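Local atomic coordinates of LAO/AO transport system kinase (Escherichia coli, PDB entry 2P67), a protein that belongs to the MeaB family of P-loop GTPases, with a parallel beta sheet flanked by helices and further helices at both ends of the chain. Residues A7-S12 and Q39-Q44; L30-H35 and R138-L143; G132-A137 and A167-C172. All coordinates share one frame; numbering follows the deposited sequence.

Contact 1: A7-S12 and Q39-Q44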
loop_
_atom_site.group_PDB
_atom_site.type_symbol
_atom_site.label_atom_id
_atom_site.label_comp_id
_atom_site.label_asym_id
_atom_site.label_seq_id
_atom_site.Cartn_x
_atom_site.Cartn_y
_atom_site.Cartn_z
ATOM N N ALA A 7 -18.479 38.373 15.032
ATOM C CA ALA A 7 -18.081 39.786 15.042
ATOM C C ALA A 7 -16.582 40.039 15.286
ATOM O O ALA A 7 -15.996 40.922 14.670
ATOM C CB ALA A 7 -18.915 40.559 16.053
ATOM N N THR A 8 -15.953 39.260 16.169
ATOM C CA THR A 8 -14.547 39.483 16.518
ATOM C C THR A 8 -13.554 38.613 15.741
ATOM O O THR A 8 -12.360 38.652 16.026
ATOM C CB THR A 8 -14.283 39.256 18.018
ATOM O OG1 THR A 8 -14.383 37.854 18.322
ATOM C CG2 THR A 8 -15.277 40.040 18.868
ATOM N N LEU A 9 -14.038 37.830 14.779
ATOM C CA LEU A 9 -13.181 36.846 14.098
ATOM C C LEU A 9 -11.884 37.444 13.518
ATOM O O LEU A 9 -10.792 36.893 13.714
ATOM C CB LEU A 9 -13.971 36.091 13.021
ATOM C CG LEU A 9 -13.268 34.892 12.364
ATOM C CD1 LEU A 9 -12.777 33.896 13.415
ATOM C CD2 LEU A 9 -14.216 34.230 11.398
ATOM N N ALA A 10 -11.999 38.579 12.834
ATOM C CA ALA A 10 -10.837 39.191 12.207
ATOM C C ALA A 10 -9.786 39.643 13.207
ATOM O O ALA A 10 -8.603 39.437 12.973
ATOM C CB ALA A 10 -11.260 40.342 11.269
ATOM N N GLU A 11 -10.194 40.266 14.318
ATOM C CA GLU A 11 -9.228 40.674 15.348
ATOM C C GLU A 11 -8.609 39.451 16.043
ATOM O O GLU A 11 -7.430 39.453 16.379
ATOM C CB GLU A 11 -9.852 41.676 16.352
ATOM C CG GLU A 11 -9.440 41.558 17.847
ATOM C CD GLU A 11 -7.998 41.994 18.221
ATOM O OE1 GLU A 11 -7.738 42.076 19.458
ATOM O OE2 GLU A 11 -7.130 42.246 17.334
ATOM N N SER A 12 -9.420 38.411 16.230
ATOM C CA SER A 12 -8.935 37.146 16.796
ATOM C C SER A 12 -7.858 36.521 15.923
ATOM O O SER A 12 -6.835 36.039 16.427
ATOM C CB SER A 12 -10.096 36.182 16.967
ATOM O OG SER A 12 -11.048 36.749 17.851
ATOM N N GLN A 39 -18.850 24.801 15.374
ATOM C CA GLN A 39 -18.458 24.123 14.129
ATOM C C GLN A 39 -18.526 25.048 12.908
ATOM O O GLN A 39 -17.624 25.025 12.064
ATOM C CB GLN A 39 -19.263 22.833 13.927
ATOM C CG GLN A 39 -18.865 21.748 14.905
ATOM C CD GLN A 39 -19.807 20.554 14.897
ATOM O OE1 GLN A 39 -20.982 20.668 14.535
ATOM N NE2 GLN A 39 -19.298 19.405 15.327
ATOM N N ALA A 40 -19.567 25.876 12.809
ATOM C CA ALA A 40 -19.651 26.867 11.706
ATOM C C ALA A 40 -18.636 28.037 11.795
ATOM O O ALA A 40 -18.069 28.489 10.784
ATOM C CB ALA A 40 -21.072 27.407 11.579
ATOM N N LEU A 41 -18.423 28.548 12.999
ATOM C CA LEU A 41 -17.408 29.577 13.188
ATOM C C LEU A 41 -15.997 29.009 12.935
ATOM O O LEU A 41 -15.122 29.702 12.398
ATOM C CB LEU A 41 -17.503 30.169 14.587
ATOM C CG LEU A 41 -16.564 31.330 14.895
ATOM C CD1 LEU A 41 -16.860 32.554 14.007
ATOM C CD2 LEU A 41 -16.646 31.660 16.382
ATOM N N SER A 42 -15.798 27.752 13.326
ATOM C CA SER A 42 -14.522 27.039 13.100
ATOM C C SER A 42 -14.220 26.925 11.614
ATOM O O SER A 42 -13.089 27.125 11.180
ATOM C CB SER A 42 -14.609 25.632 13.684
ATOM O OG SER A 42 -14.419 25.688 15.076
ATOM N N THR A 43 -15.251 26.582 10.853
ATOM C CA THR A 43 -15.171 26.556 9.397
ATOM C C THR A 43 -14.756 27.927 8.802
ATOM O O THR A 43 -13.887 27.997 7.933
ATOM C CB THR A 43 -16.502 26.026 8.816
ATOM O OG1 THR A 43 -16.706 24.677 9.291
ATOM C CG2 THR A 43 -16.464 26.035 7.304
ATOM N N GLN A 44 -15.350 29.009 9.297
ATOM C CA GLN A 44 -14.993 30.369 8.871
ATOM C C GLN A 44 -13.527 30.680 9.207
ATOM O O GLN A 44 -12.797 31.261 8.396
ATOM C CB GLN A 44 -15.862 31.401 9.603
ATOM C CG GLN A 44 -17.318 31.535 9.195
ATOM C CD GLN A 44 -18.044 32.605 10.042
ATOM O OE1 GLN A 44 -17.661 33.781 10.047
ATOM N NE2 GLN A 44 -19.074 32.191 10.767
#

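Contact 2: L30-H35 and R138-L143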
loop_
_atom_site.group_PDB
_atom_site.type_symbol
_atom_site.label_atom_id
_atom_site.label_comp_id
_atom_site.label_asym_id
_atom_site.label_seq_id
_atom_site.Cartn_x
_atom_site.Cartn_y
_atom_site.Cartn_z
ATOM N N LEU A 30 -12.005 25.889 20.182
ATOM C CA LEU A 30 -13.128 26.145 19.281
ATOM C C LEU A 30 -13.244 25.093 18.191
ATOM O O LEU A 30 -14.335 24.600 17.911
ATOM C CB LEU A 30 -12.996 27.546 18.661
ATOM C CG LEU A 30 -14.079 27.985 17.671
ATOM C CD1 LEU A 30 -15.405 28.220 18.384
ATOM C CD2 LEU A 30 -13.627 29.241 16.935
ATOM N N VAL A 31 -12.113 24.778 17.557
ATOM C CA VAL A 31 -12.029 23.735 16.527
ATOM C C VAL A 31 -12.388 22.340 17.080
ATOM O O VAL A 31 -12.886 21.479 16.348
ATOM C CB VAL A 31 -10.617 23.762 15.847
ATOM C CG1 VAL A 31 -10.389 22.549 14.944
ATOM C CG2 VAL A 31 -10.452 25.058 15.078
ATOM N N GLU A 32 -12.164 22.130 18.371
ATOM C CA GLU A 32 -12.502 20.858 19.024
ATOM C C GLU A 32 -13.933 20.754 19.585
ATOM O O GLU A 32 -14.357 19.681 20.048
ATOM C CB GLU A 32 -11.501 20.579 20.134
ATOM C CG GLU A 32 -10.093 20.332 19.643
ATOM C CD GLU A 32 -9.160 20.018 20.786
ATOM O OE1 GLU A 32 -9.260 20.715 21.825
ATOM O OE2 GLU A 32 -8.342 19.068 20.649
ATOM N N SER A 33 -14.666 21.864 19.578
ATOM C CA SER A 33 -16.042 21.866 20.067
ATOM C C SER A 33 -17.000 21.211 19.078
ATOM O O SER A 33 -16.890 21.405 17.875
ATOM C CB SER A 33 -16.505 23.288 20.350
ATOM O OG SER A 33 -17.839 23.292 20.836
ATOM N N ARG A 34 -17.938 20.432 19.609
ATOM C CA ARG A 34 -18.981 19.799 18.796
ATOM C C ARG A 34 -20.291 20.605 18.775
ATOM O O ARG A 34 -21.255 20.236 18.109
ATOM C CB ARG A 34 -19.219 18.362 19.272
ATOM C CG ARG A 34 -18.033 17.441 18.983
ATOM C CD ARG A 34 -18.374 15.988 19.260
ATOM N NE ARG A 34 -18.520 15.738 20.688
ATOM C CZ ARG A 34 -17.521 15.386 21.496
ATOM N NH1 ARG A 34 -16.286 15.236 21.024
ATOM N NH2 ARG A 34 -17.763 15.179 22.781
ATOM N N HIS A 35 -20.313 21.713 19.507
ATOM C CA HIS A 35 -21.437 22.640 19.446
ATOM C C HIS A 35 -21.584 23.171 18.017
ATOM O O HIS A 35 -20.635 23.744 17.465
ATOM C CB HIS A 35 -21.223 23.786 20.429
ATOM C CG HIS A 35 -22.415 24.679 20.594
ATOM N ND1 HIS A 35 -23.670 24.197 20.905
ATOM C CD2 HIS A 35 -22.533 26.026 20.521
ATOM C CE1 HIS A 35 -24.512 25.210 20.999
ATOM N NE2 HIS A 35 -23.847 26.332 20.779
ATOM N N ARG A 138 -4.358 17.707 11.476
ATOM C CA ARG A 138 -4.086 18.608 10.365
ATOM C C ARG A 138 -4.588 20.032 10.626
ATOM O O ARG A 138 -3.872 21.008 10.353
ATOM C CB ARG A 138 -4.678 18.073 9.064
ATOM C CG ARG A 138 -3.938 16.887 8.479
ATOM C CD ARG A 138 -4.575 16.443 7.182
ATOM N NE ARG A 138 -4.232 15.055 6.897
ATOM C CZ ARG A 138 -3.344 14.633 6.000
ATOM N NH1 ARG A 138 -2.676 15.503 5.237
ATOM N NH2 ARG A 138 -3.142 13.312 5.864
ATOM N N GLU A 139 -5.817 20.152 11.124
ATOM C CA GLU A 139 -6.369 21.475 11.413
ATOM C C GLU A 139 -5.573 22.209 12.521
ATOM O O GLU A 139 -5.289 23.411 12.414
ATOM C CB GLU A 139 -7.870 21.370 11.725
ATOM C CG GLU A 139 -8.650 20.879 10.510
ATOM C CD GLU A 139 -10.106 20.609 10.785
ATOM O OE1 GLU A 139 -10.482 20.416 11.972
ATOM O OE2 GLU A 139 -10.868 20.595 9.792
ATOM N N LEU A 140 -5.190 21.485 13.573
ATOM C CA LEU A 140 -4.409 22.091 14.631
ATOM C C LEU A 140 -3.037 22.538 14.101
ATOM O O LEU A 140 -2.546 23.587 14.493
ATOM C CB LEU A 140 -4.248 21.124 15.793
ATOM C CG LEU A 140 -5.532 20.643 16.498
ATOM C CD1 LEU A 140 -5.120 19.804 17.695
ATOM C CD2 LEU A 140 -6.416 21.800 16.964
ATOM N N MET A 141 -2.445 21.730 13.217
ATOM C CA MET A 141 -1.184 22.077 12.542
ATOM C C MET A 141 -1.326 23.387 11.749
ATOM O O MET A 141 -0.460 24.261 11.837
ATOM C CB MET A 141 -0.726 20.943 11.601
ATOM C CG MET A 141 -0.224 19.685 12.319
ATOM S SD MET A 141 0.117 18.307 11.169
ATOM C CE MET A 141 1.760 18.800 10.573
ATOM N N LEU A 142 -2.425 23.523 11.005
ATOM C CA LEU A 142 -2.719 24.781 10.287
ATOM C C LEU A 142 -2.778 25.990 11.222
ATOM O O LEU A 142 -2.199 27.040 10.916
ATOM C CB LEU A 142 -4.022 24.663 9.500
ATOM C CG LEU A 142 -4.077 23.733 8.287
ATOM C CD1 LEU A 142 -5.453 23.837 7.657
ATOM C CD2 LEU A 142 -2.966 24.064 7.247
ATOM N N LEU A 143 -3.424 25.830 12.381
ATOM C CA LEU A 143 -3.491 26.916 13.373
ATOM C C LEU A 143 -2.086 27.304 13.827
ATOM O O LEU A 143 -1.758 28.496 13.906
ATOM C CB LEU A 143 -4.387 26.546 14.581
ATOM C CG LEU A 143 -5.888 26.471 14.244
ATOM C CD1 LEU A 143 -6.670 25.799 15.371
ATOM C CD2 LEU A 143 -6.459 27.845 13.927
#

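Contact 3: G132-A137 and A167-C172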
loop_
_atom_site.group_PDB
_atom_site.type_symbol
_atom_site.label_atom_id
_atom_site.label_comp_id
_atom_site.label_asym_id
_atom_site.label_seq_id
_atom_site.Cartn_x
_atom_site.Cartn_y
_atom_site.Cartn_z
ATOM N N GLY A 132 -10.181 11.891 10.911
ATOM C CA GLY A 132 -10.761 11.865 12.263
ATOM C C GLY A 132 -9.879 12.645 13.222
ATOM O O GLY A 132 -9.881 13.884 13.216
ATOM N N ALA A 133 -9.125 11.923 14.049
ATOM C CA ALA A 133 -8.013 12.534 14.761
ATOM C C ALA A 133 -7.019 12.983 13.696
ATOM O O ALA A 133 -6.269 13.921 13.905
ATOM C CB ALA A 133 -7.357 11.548 15.739
ATOM N N SER A 134 -7.044 12.315 12.544
ATOM C CA SER A 134 -6.202 12.703 11.421
ATOM C C SER A 134 -6.593 14.079 10.872
ATOM O O SER A 134 -5.733 14.936 10.708
ATOM C CB SER A 134 -6.258 11.652 10.317
ATOM O OG SER A 134 -5.071 11.695 9.543
ATOM N N GLN A 135 -7.887 14.297 10.609
ATOM C CA GLN A 135 -8.355 15.629 10.201
ATOM C C GLN A 135 -8.058 16.650 11.307
ATOM O O GLN A 135 -7.615 17.755 11.032
ATOM C CB GLN A 135 -9.856 15.639 9.832
ATOM C CG GLN A 135 -10.380 17.042 9.559
ATOM C CD GLN A 135 -11.810 17.098 9.039
ATOM O OE1 GLN A 135 -12.284 16.179 8.364
ATOM N NE2 GLN A 135 -12.501 18.207 9.334
ATOM N N ARG A 136 -8.291 16.260 12.559
ATOM C CA ARG A 136 -8.057 17.141 13.698
ATOM C C ARG A 136 -6.591 17.578 13.835
ATOM O O ARG A 136 -6.313 18.774 14.017
ATOM C CB ARG A 136 -8.557 16.467 14.992
ATOM C CG ARG A 136 -8.535 17.362 16.242
ATOM C CD ARG A 136 -9.191 18.760 16.046
ATOM N NE ARG A 136 -10.440 18.737 15.277
ATOM C CZ ARG A 136 -11.613 18.285 15.730
ATOM N NH1 ARG A 136 -11.726 17.799 16.970
ATOM N NH2 ARG A 136 -12.684 18.307 14.931
ATOM N N ALA A 137 -5.666 16.619 13.731
ATOM C CA ALA A 137 -4.236 16.921 13.775
ATOM C C ALA A 137 -3.870 17.935 12.702
ATOM O O ALA A 137 -3.157 18.898 12.986
ATOM C CB ALA A 137 -3.395 15.628 13.626
ATOM N N ALA A 167 3.146 10.073 8.369
ATOM C CA ALA A 167 4.021 10.397 7.247
ATOM C C ALA A 167 3.310 11.213 6.182
ATOM O O ALA A 167 3.931 12.050 5.544
ATOM C CB ALA A 167 4.565 9.115 6.622
ATOM N N ARG A 168 2.012 10.956 6.011
ATOM C CA ARG A 168 1.180 11.579 4.971
ATOM C C ARG A 168 0.861 13.048 5.223
ATOM O O ARG A 168 0.323 13.717 4.348
ATOM C CB ARG A 168 -0.163 10.848 4.853
ATOM C CG ARG A 168 -0.109 9.452 4.301
ATOM C CD ARG A 168 -1.487 9.002 3.835
ATOM N NE ARG A 168 -2.471 8.873 4.909
ATOM C CZ ARG A 168 -2.984 7.714 5.331
ATOM N NH1 ARG A 168 -2.604 6.569 4.769
ATOM N NH2 ARG A 168 -3.883 7.701 6.310
ATOM N N MET A 169 1.152 13.539 6.424
ATOM C CA MET A 169 0.890 14.947 6.726
ATOM C C MET A 169 2.126 15.787 7.075
ATOM O O MET A 169 1.989 16.902 7.574
ATOM C CB MET A 169 -0.184 15.071 7.831
ATOM C CG MET A 169 0.268 14.706 9.253
ATOM S SD MET A 169 -1.132 14.785 10.464
ATOM C CE MET A 169 -1.693 13.136 10.272
ATOM N N VAL A 170 3.337 15.266 6.842
ATOM C CA VAL A 170 4.550 15.989 7.294
ATOM C C VAL A 170 5.583 16.092 6.168
ATOM O O VAL A 170 5.525 15.323 5.207
ATOM C CB VAL A 170 5.212 15.325 8.549
ATOM C CG1 VAL A 170 4.243 15.340 9.747
ATOM C CG2 VAL A 170 5.725 13.904 8.232
ATOM N N ASP A 171 6.493 17.052 6.305
ATOM C CA ASP A 171 7.578 17.297 5.351
ATOM C C ASP A 171 8.668 16.244 5.521
ATOM O O ASP A 171 9.268 15.791 4.542
ATOM C CB ASP A 171 8.211 18.673 5.597
ATOM C CG ASP A 171 7.234 19.829 5.397
ATOM O OD1 ASP A 171 6.269 19.665 4.607
ATOM O OD2 ASP A 171 7.477 20.909 5.989
ATOM N N CYS A 172 8.919 15.874 6.772
ATOM C CA CYS A 172 10.015 14.961 7.112
ATOM C C CYS A 172 9.564 14.051 8.244
ATOM O O CYS A 172 9.128 14.543 9.301
ATOM C CB CYS A 172 11.276 15.741 7.519
ATOM S SG CYS A 172 12.722 14.665 7.915
HETATM O O HOH W 1 -2.983 10.676 7.807
#

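Contact 1: A7-S12 and Q39-Q44
The carbonyl oxygen T8 O, just ahead of the leucine L9 that meets L41 and Q44, takes two bonds from one residue. S12 N reaches T8 O at 3.0 Å, and the hydroxyl S12 OG lies 2.9 Å from T8 O. The hydroxyl approaches from above the carbonyl plane, 56° out of it. The buried serine oxygen thus finds a partner four residues back along the chain. L9, one residue on from T8, does the touching. With its CG anti to the backbone N (chi1 -171°), it sends the CD2 methyl toward helix 36-49. That methyl lies across the extended side chain of Q44, meeting both ends of it: L9 CD2 is 3.7 Å from Q44 CB and also 3.7 Å from the amide oxygen Q44 OE1. L9 CD2 also meets L41 CD1 at 4.1 Å, a branch brought nearer by the leucine's reach, since its CB does not itself point at the partner. All the close approaches run to this one methyl, L9 CD2, in a contact that is small and apolar except for the amide oxygen. T43 OG1 bonds Q39 O at 2.9 Å, and T43 also packs on T318 of the second subunit. The contact of L9 with L41 and Q44 lies near the surface of the chain, where helix 9-17 meets helix 36-49; I4 touches both L9 and L41, and L41 rests on L30 of helix 21-32.

Contact 2: L30-H35 and R138-L143
V31 meets E139 and L143 with its two methyl branches, joining helix 21-32 to helix 133-146, which links strands 119-124 and 151-157 in the P-loop NTPase fold. The valine works as a fork. Its CG1, anti to the backbone N (chi1 170°), comes within 3.7 Å of the carboxylate oxygen E139 OE1, while CG2 lies 3.9 Å from L143 CD1; the valine and leucine side chains run antiparallel alongside one another. Beside them E32 comes near L140, E32 OE2 standing 4.4 Å from L140 CD1, a loose touch. L140 and L143 also pack on M28, one turn back on helix 21-32.

Polar partners beyond the close contacts hold both acids. E139, buried at this interface, has OE2 hydrogen-bonded by Q135 NE2 on its own helix, and OE1 in a salt bridge with R317 of the second subunit. The valine methyl thus borders a carboxylate with a donor on each oxygen, which would probably favour its ionised form. E32 OE1 pairs with R122 of strand 119-124, tying the end of helix 21-32 to the sheet. Beyond that end the chain makes an ST turn leading to H35, the N-cap of helix 36-49: S33 OG accepts a hydrogen bond from H35 N at 3.2 Å, with an N-H...O angle of 151°, and also bonds H38 ND1.

Contact 3: G132-A137 and A167-C172
M169 supplies about half of the surface buried in this contact, its thioether laid against S134 and A137, one helical turn apart on helix 133-146. The sulfur M169 SD rests 4.0 Å from A137 CB, and the terminal methyl M169 CE reaches 3.7 Å from the hydroxyl oxygen S134 OG. Two torsions account for this shape: CG sits between the backbone N and the carbonyl carbon (chi1 73°), and the chain bends at chi3 (89°), which turns the methyl along the helix toward the serine. Past the methyl, S134 OG meets a water at 2.9 Å, and R168 NH2 donates weakly to the same water at 3.4 Å; a polar, water-linked edge thus borders the apolar patch.

The methionine comes from the type I turn A167-V170, and M169 O accepts a hydrogen bond from R58 NH2, of strand 57-63. A sodium ion lies about 7 Å from the methionine side chain; D171 forms a salt bridge with R272, which with S276 lines the sodium site. The turn begins at the end of helix 162-167, and the chain goes on through D171 to strand 172-177. M169, packed also on R138 and M141, therefore joins helix 133-146 to the loop that leads into this strand.

Overall arrangement
Contact 1 is a small surface contact about 26 Å from the centre of the chain, whereas contacts 2 and 3 are largely buried, the last only about 3 Å from that centre. Helix 133-146 serves both buried contacts: its first turns receive a loop methionine in contact 3, and its middle packs on helix 21-32 in contact 2. Contacts 1 and 2 adjoin where S42 OG comes 3.0 Å from L30 O, and all three contacts reach the second subunit. Methyl packing is common to all three, but the polar companions differ: a side-chain amide oxygen in contact 1, two carboxylates, each bound to an arginine, in contact 2, and a water-linked hydroxyl in contact 3.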